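Local coordinates for protein DNA ligase (Archaeoglobus fulgidus, PDB 3GDE) that probably seals nicks in double-stranded DNA during replication, recombination and repair, using ATP and a magnesium cofactor, at residues Met425-Gly438 / Lys493-Tyr507. Sequence-based numbering, arbitrary orientation.
Sequences METLDLVVVGGEWG and KKVEFIPKYVFEVAY
Val432 sets its CG2 methyl squarely on the Phe503 ring, 3.4 Å from the centroid and 2° off the normal, a CH-pi contact. With CG1 anti to the backbone N (chi1 -171°), the other methyl lies beside Phe497, CG1 to CD1 4.0 Å. The Phe497 ring lies against the backbone of Gly434, whose O meets the ring edge at CE1 (3.1 Å). At the other end, the Tyr507 ring is touched by Met425 CE and, 3.7 Å from its CE2, by Leu428 CD1. Replacing Tyr507 with an alanine would probably open a gap beside both and leave the methionine methyl free to turn. Thr427 OG1 donates to Glu504 OE2 (2.7 Å) from the anti side, 33° out of the carboxylate plane.

Backbone pairing positions these groups: strand 428-437 bonds antiparallel to 502-506 (Leu428 N to Val505 O 2.8 Å) and then to 494-497 (Gly435 N to Val495 O 3.0 Å). Between the two runs, a water accepts from Tyr501 N and donates to Val432 O and Ile498 O. Farther out, Phe449 and Phe527 meet Phe503 edge-to-face, and Phe483 stacks on Phe497, as part of the hydrophobic core of the C-terminal OB-fold domain. Asp429 OD1 and Glu504 OE1 stand 4.4 Å apart; salt bridges from Lys534 to the former and from Arg529 and Arg531 to the latter probably offset their repulsion.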
loop_
_atom_site.group_PDB
_atom_site.type_symbol
_atom_site.label_atom_id
_atom_site.label_comp_id
_atom_site.label_asym_id
_atom_site.label_seq_id
_atom_site.Cartn_x
_atom_site.Cartn_y
_atom_site.Cartn_z
ATOM N N MET A 425 19.917 -8.738 -8.226
ATOM C CA MET A 425 19.684 -7.475 -7.536
ATOM C C MET A 425 18.197 -7.116 -7.338
ATOM O O MET A 425 17.299 -7.796 -7.841
ATOM C CB MET A 425 20.504 -6.328 -8.145
ATOM C CG MET A 425 20.472 -6.181 -9.633
ATOM S SD MET A 425 21.686 -4.936 -10.187
ATOM C CE MET A 425 21.312 -3.510 -9.154
ATOM N N GLU A 426 17.948 -6.073 -6.554
ATOM C CA GLU A 426 16.588 -5.648 -6.243
ATOM C C GLU A 426 15.973 -4.933 -7.426
ATOM O O GLU A 426 16.683 -4.307 -8.208
ATOM C CB GLU A 426 16.574 -4.711 -5.030
ATOM C CG GLU A 426 17.033 -5.356 -3.737
ATOM C CD GLU A 426 16.230 -6.577 -3.390
ATOM O OE1 GLU A 426 16.789 -7.683 -3.478
ATOM O OE2 GLU A 426 15.033 -6.437 -3.051
ATOM N N THR A 427 14.657 -5.066 -7.569
ATOM C CA THR A 427 13.898 -4.141 -8.392
ATOM C C THR A 427 13.207 -3.183 -7.440
ATOM O O THR A 427 13.157 -3.426 -6.225
ATOM C CB THR A 427 12.877 -4.824 -9.327
ATOM O OG1 THR A 427 11.916 -5.573 -8.563
ATOM C CG2 THR A 427 13.580 -5.726 -10.333
ATOM N N LEU A 428 12.708 -2.077 -7.983
ATOM C CA LEU A 428 12.005 -1.085 -7.181
ATOM C C LEU A 428 10.617 -0.904 -7.717
ATOM O O LEU A 428 10.378 -1.056 -8.914
ATOM C CB LEU A 428 12.739 0.258 -7.210
ATOM C CG LEU A 428 14.045 0.338 -6.419
ATOM C CD1 LEU A 428 14.881 1.509 -6.929
ATOM C CD2 LEU A 428 13.769 0.435 -4.916
ATOM N N ASP A 429 9.682 -0.592 -6.835
ATOM C CA ASP A 429 8.397 -0.176 -7.316
ATOM C C ASP A 429 8.172 1.310 -7.047
ATOM O O ASP A 429 8.291 1.785 -5.913
ATOM C CB ASP A 429 7.306 -1.108 -6.821
ATOM C CG ASP A 429 7.076 -2.288 -7.786
ATOM O OD1 ASP A 429 7.602 -3.414 -7.564
ATOM O OD2 ASP A 429 6.376 -2.055 -8.803
ATOM N N LEU A 430 7.932 2.034 -8.139
ATOM C CA LEU A 430 7.967 3.479 -8.148
ATOM C C LEU A 430 6.693 4.028 -8.781
ATOM O O LEU A 430 6.132 3.428 -9.691
ATOM C CB LEU A 430 9.228 3.983 -8.888
ATOM C CG LEU A 430 10.590 3.516 -8.334
ATOM C CD1 LEU A 430 11.732 3.718 -9.343
ATOM C CD2 LEU A 430 10.930 4.175 -6.977
ATOM N N VAL A 431 6.231 5.163 -8.273
ATOM C CA VAL A 431 5.005 5.784 -8.774
ATOM C C VAL A 431 5.285 6.463 -10.117
ATOM O O VAL A 431 6.313 7.105 -10.285
ATOM C CB VAL A 431 4.425 6.828 -7.759
ATOM C CG1 VAL A 431 3.063 7.377 -8.249
ATOM C CG2 VAL A 431 4.273 6.203 -6.387
ATOM N N VAL A 432 4.363 6.311 -11.061
ATOM C CA VAL A 432 4.433 7.048 -12.318
ATOM C C VAL A 432 3.809 8.433 -12.141
ATOM O O VAL A 432 2.581 8.583 -12.083
ATOM C CB VAL A 432 3.737 6.299 -13.456
ATOM C CG1 VAL A 432 4.028 6.994 -14.801
ATOM C CG2 VAL A 432 4.184 4.871 -13.479
ATOM N N VAL A 433 4.666 9.436 -12.031
ATOM C CA VAL A 433 4.225 10.811 -11.774
ATOM C C VAL A 433 4.158 11.676 -13.042
ATOM O O VAL A 433 3.588 12.772 -13.031
ATOM C CB VAL A 433 5.085 11.491 -10.673
ATOM C CG1 VAL A 433 4.889 10.776 -9.335
ATOM C CG2 VAL A 433 6.577 11.545 -11.064
ATOM N N GLY A 434 4.738 11.183 -14.131
ATOM C CA GLY A 434 4.771 11.940 -15.382
ATOM C C GLY A 434 5.148 11.117 -16.598
ATOM O O GLY A 434 5.323 9.899 -16.513
ATOM N N GLY A 435 5.282 11.789 -17.735
ATOM C CA GLY A 435 5.551 11.105 -18.983
ATOM C C GLY A 435 5.876 12.016 -20.150
ATOM O O GLY A 435 5.922 13.237 -20.016
ATOM N N GLU A 436 6.127 11.395 -21.299
ATOM C CA GLU A 436 6.385 12.097 -22.539
ATOM C C GLU A 436 5.668 11.371 -23.663
ATOM O O GLU A 436 5.683 10.140 -23.740
ATOM C CB GLU A 436 7.883 12.182 -22.839
ATOM C CG GLU A 436 8.665 13.153 -21.950
ATOM C CD GLU A 436 10.168 13.173 -22.252
ATOM O OE1 GLU A 436 10.796 12.087 -22.382
ATOM O OE2 GLU A 436 10.733 14.289 -22.354
ATOM N N TRP A 437 5.015 12.151 -24.519
ATOM C CA TRP A 437 4.426 11.625 -25.739
ATOM C C TRP A 437 5.524 11.222 -26.706
ATOM O O TRP A 437 6.567 11.884 -26.788
ATOM C CB TRP A 437 3.498 12.663 -26.372
ATOM C CG TRP A 437 2.250 12.868 -25.577
ATOM C CD1 TRP A 437 1.939 13.942 -24.800
ATOM C CD2 TRP A 437 1.155 11.949 -25.458
ATOM N NE1 TRP A 437 0.712 13.757 -24.204
ATOM C CE2 TRP A 437 0.208 12.540 -24.591
ATOM C CE3 TRP A 437 0.882 10.685 -26.002
ATOM C CZ2 TRP A 437 -1.004 11.916 -24.263
ATOM C CZ3 TRP A 437 -0.316 10.061 -25.677
ATOM C CH2 TRP A 437 -1.246 10.680 -24.811
ATOM N N GLY A 438 5.296 10.115 -27.409
ATOM C CA GLY A 438 6.175 9.693 -28.503
ATOM C C GLY A 438 6.123 10.654 -29.685
ATOM O O GLY A 438 5.466 11.704 -29.631
ATOM N N LYS A 493 5.277 17.992 -24.977
ATOM C CA LYS A 493 5.474 16.550 -24.907
ATOM C C LYS A 493 5.366 16.066 -23.461
ATOM O O LYS A 493 4.913 14.950 -23.218
ATOM C CB LYS A 493 6.828 16.152 -25.517
ATOM C CG LYS A 493 7.010 16.530 -27.003
ATOM C CD LYS A 493 6.566 15.417 -27.975
ATOM C CE LYS A 493 5.041 15.300 -28.105
ATOM N NZ LYS A 493 4.368 16.573 -28.506
ATOM N N LYS A 494 5.789 16.918 -22.524
ATOM C CA LYS A 494 5.721 16.665 -21.080
ATOM C C LYS A 494 4.291 16.649 -20.532
ATOM O O LYS A 494 3.545 17.631 -20.686
ATOM C CB LYS A 494 6.484 17.758 -20.329
ATOM C CG LYS A 494 7.883 17.417 -19.878
ATOM C CD LYS A 494 8.541 18.666 -19.287
ATOM C CE LYS A 494 9.697 18.329 -18.349
ATOM N NZ LYS A 494 10.549 19.530 -18.063
ATOM N N VAL A 495 3.920 15.541 -19.889
ATOM C CA VAL A 495 2.680 15.472 -19.112
ATOM C C VAL A 495 2.962 15.086 -17.653
ATOM O O VAL A 495 3.965 14.427 -17.350
ATOM C CB VAL A 495 1.577 14.530 -19.734
ATOM C CG1 VAL A 495 1.092 15.047 -21.075
ATOM C CG2 VAL A 495 2.043 13.087 -19.852
ATOM N N GLU A 496 2.084 15.532 -16.760
ATOM C CA GLU A 496 2.103 15.101 -15.373
ATOM C C GLU A 496 0.816 14.339 -15.082
ATOM O O GLU A 496 -0.232 14.642 -15.659
ATOM C CB GLU A 496 2.298 16.292 -14.423
ATOM C CG GLU A 496 3.654 17.006 -14.607
ATOM C CD GLU A 496 3.807 18.293 -13.783
ATOM O OE1 GLU A 496 4.861 18.968 -13.924
ATOM O OE2 GLU A 496 2.887 18.635 -12.995
ATOM N N PHE A 497 0.911 13.335 -14.217
ATOM C CA PHE A 497 -0.238 12.517 -13.832
ATOM C C PHE A 497 -0.617 12.680 -12.371
ATOM O O PHE A 497 0.229 12.983 -11.528
ATOM C CB PHE A 497 0.043 11.026 -14.071
ATOM C CG PHE A 497 0.503 10.711 -15.449
ATOM C CD1 PHE A 497 1.786 10.235 -15.664
ATOM C CD2 PHE A 497 -0.336 10.902 -16.539
ATOM C CE1 PHE A 497 2.224 9.950 -16.944
ATOM C CE2 PHE A 497 0.100 10.624 -17.824
ATOM C CZ PHE A 497 1.379 10.149 -18.028
ATOM N N ILE A 498 -1.905 12.473 -12.099
ATOM C CA ILE A 498 -2.399 12.118 -10.767
ATOM C C ILE A 498 -1.691 10.822 -10.358
ATOM O O ILE A 498 -1.807 9.819 -11.052
ATOM C CB ILE A 498 -3.931 11.860 -10.783
ATOM C CG1 ILE A 498 -4.703 13.141 -11.093
ATOM C CG2 ILE A 498 -4.411 11.230 -9.461
ATOM C CD1 ILE A 498 -6.040 12.886 -11.746
ATOM N N PRO A 499 -0.926 10.854 -9.254
ATOM C CA PRO A 499 -0.237 9.643 -8.787
ATOM C C PRO A 499 -1.225 8.501 -8.511
ATOM O O PRO A 499 -2.195 8.686 -7.780
ATOM C CB PRO A 499 0.469 10.098 -7.503
ATOM C CG PRO A 499 -0.124 11.435 -7.158
ATOM C CD PRO A 499 -0.629 12.032 -8.422
ATOM N N LYS A 500 -0.981 7.344 -9.116
ATOM C CA LYS A 500 -1.963 6.266 -9.143
ATOM C C LYS A 500 -1.283 4.915 -9.406
ATOM O O LYS A 500 -1.399 3.972 -8.626
ATOM C CB LYS A 500 -2.993 6.560 -10.242
ATOM C CG LYS A 500 -4.432 6.243 -9.906
ATOM C CD LYS A 500 -4.857 4.904 -10.417
ATOM C CE LYS A 500 -6.299 4.950 -10.888
ATOM N NZ LYS A 500 -7.000 3.665 -10.612
ATOM N N TYR A 501 -0.546 4.845 -10.503
ATOM C CA TYR A 501 0.007 3.574 -10.954
ATOM C C TYR A 501 1.452 3.393 -10.521
ATOM O O TYR A 501 2.214 4.356 -10.424
ATOM C CB TYR A 501 -0.176 3.421 -12.467
ATOM C CG TYR A 501 -1.639 3.360 -12.870
ATOM C CD1 TYR A 501 -2.220 4.388 -13.621
ATOM C CD2 TYR A 501 -2.449 2.294 -12.466
ATOM C CE1 TYR A 501 -3.562 4.349 -13.977
ATOM C CE2 TYR A 501 -3.800 2.237 -12.814
ATOM C CZ TYR A 501 -4.352 3.270 -13.572
ATOM O OH TYR A 501 -5.696 3.220 -13.937
ATOM N N VAL A 502 1.806 2.148 -10.231
ATOM C CA VAL A 502 3.147 1.809 -9.773
ATOM C C VAL A 502 3.792 0.839 -10.778
ATOM O O VAL A 502 3.178 -0.158 -11.163
ATOM C CB VAL A 502 3.091 1.187 -8.332
ATOM C CG1 VAL A 502 4.424 0.561 -7.934
ATOM C CG2 VAL A 502 2.645 2.246 -7.307
ATOM N N PHE A 503 5.014 1.148 -11.210
ATOM C CA PHE A 503 5.777 0.248 -12.089
ATOM C C PHE A 503 6.813 -0.511 -11.276
ATOM O O PHE A 503 7.423 0.062 -10.376
ATOM C CB PHE A 503 6.555 1.026 -13.162
ATOM C CG PHE A 503 5.715 1.599 -14.269
ATOM C CD1 PHE A 503 4.361 1.302 -14.389
ATOM C CD2 PHE A 503 6.307 2.436 -15.222
ATOM C CE1 PHE A 503 3.603 1.835 -15.417
ATOM C CE2 PHE A 503 5.559 2.970 -16.266
ATOM C CZ PHE A 503 4.203 2.675 -16.364
ATOM N N GLU A 504 7.022 -1.787 -11.589
ATOM C CA GLU A 504 8.243 -2.475 -11.159
ATOM C C GLU A 504 9.386 -2.111 -12.120
ATOM O O GLU A 504 9.275 -2.299 -13.339
ATOM C CB GLU A 504 8.059 -3.990 -11.086
ATOM C CG GLU A 504 9.303 -4.713 -10.524
ATOM C CD GLU A 504 9.147 -6.212 -10.397
ATOM O OE1 GLU A 504 8.003 -6.722 -10.504
ATOM O OE2 GLU A 504 10.182 -6.891 -10.165
ATOM N N VAL A 505 10.474 -1.596 -11.553
ATOM C CA VAL A 505 11.586 -1.034 -12.310
ATOM C C VAL A 505 12.906 -1.690 -11.887
ATOM O O VAL A 505 13.225 -1.751 -10.690
ATOM C CB VAL A 505 11.689 0.498 -12.091
ATOM C CG1 VAL A 505 12.845 1.096 -12.878
ATOM C CG2 VAL A 505 10.387 1.190 -12.471
ATOM N N ALA A 506 13.659 -2.179 -12.877
ATOM C CA ALA A 506 15.026 -2.641 -12.664
ATOM C C ALA A 506 16.002 -1.509 -12.988
ATOM O O ALA A 506 15.658 -0.556 -13.683
ATOM C CB ALA A 506 15.318 -3.865 -13.529
ATOM N N TYR A 507 17.229 -1.622 -12.500
ATOM C CA TYR A 507 18.236 -0.593 -12.721
ATOM C C TYR A 507 19.631 -1.209 -12.644
ATOM O O TYR A 507 19.798 -2.300 -12.094
ATOM C CB TYR A 507 18.085 0.515 -11.666
ATOM C CG TYR A 507 18.225 0.016 -10.246
ATOM C CD1 TYR A 507 19.440 0.113 -9.576
ATOM C CD2 TYR A 507 17.141 -0.563 -9.575
ATOM C CE1 TYR A 507 19.585 -0.356 -8.276
ATOM C CE2 TYR A 507 17.276 -1.042 -8.260
ATOM C CZ TYR A 507 18.504 -0.931 -7.621
ATOM O OH TYR A 507 18.662 -1.391 -6.322
HETATM O O HOH W 1 17.475 -4.098 -10.665
HETATM O O HOH W 2 0.133 7.313 -11.960
#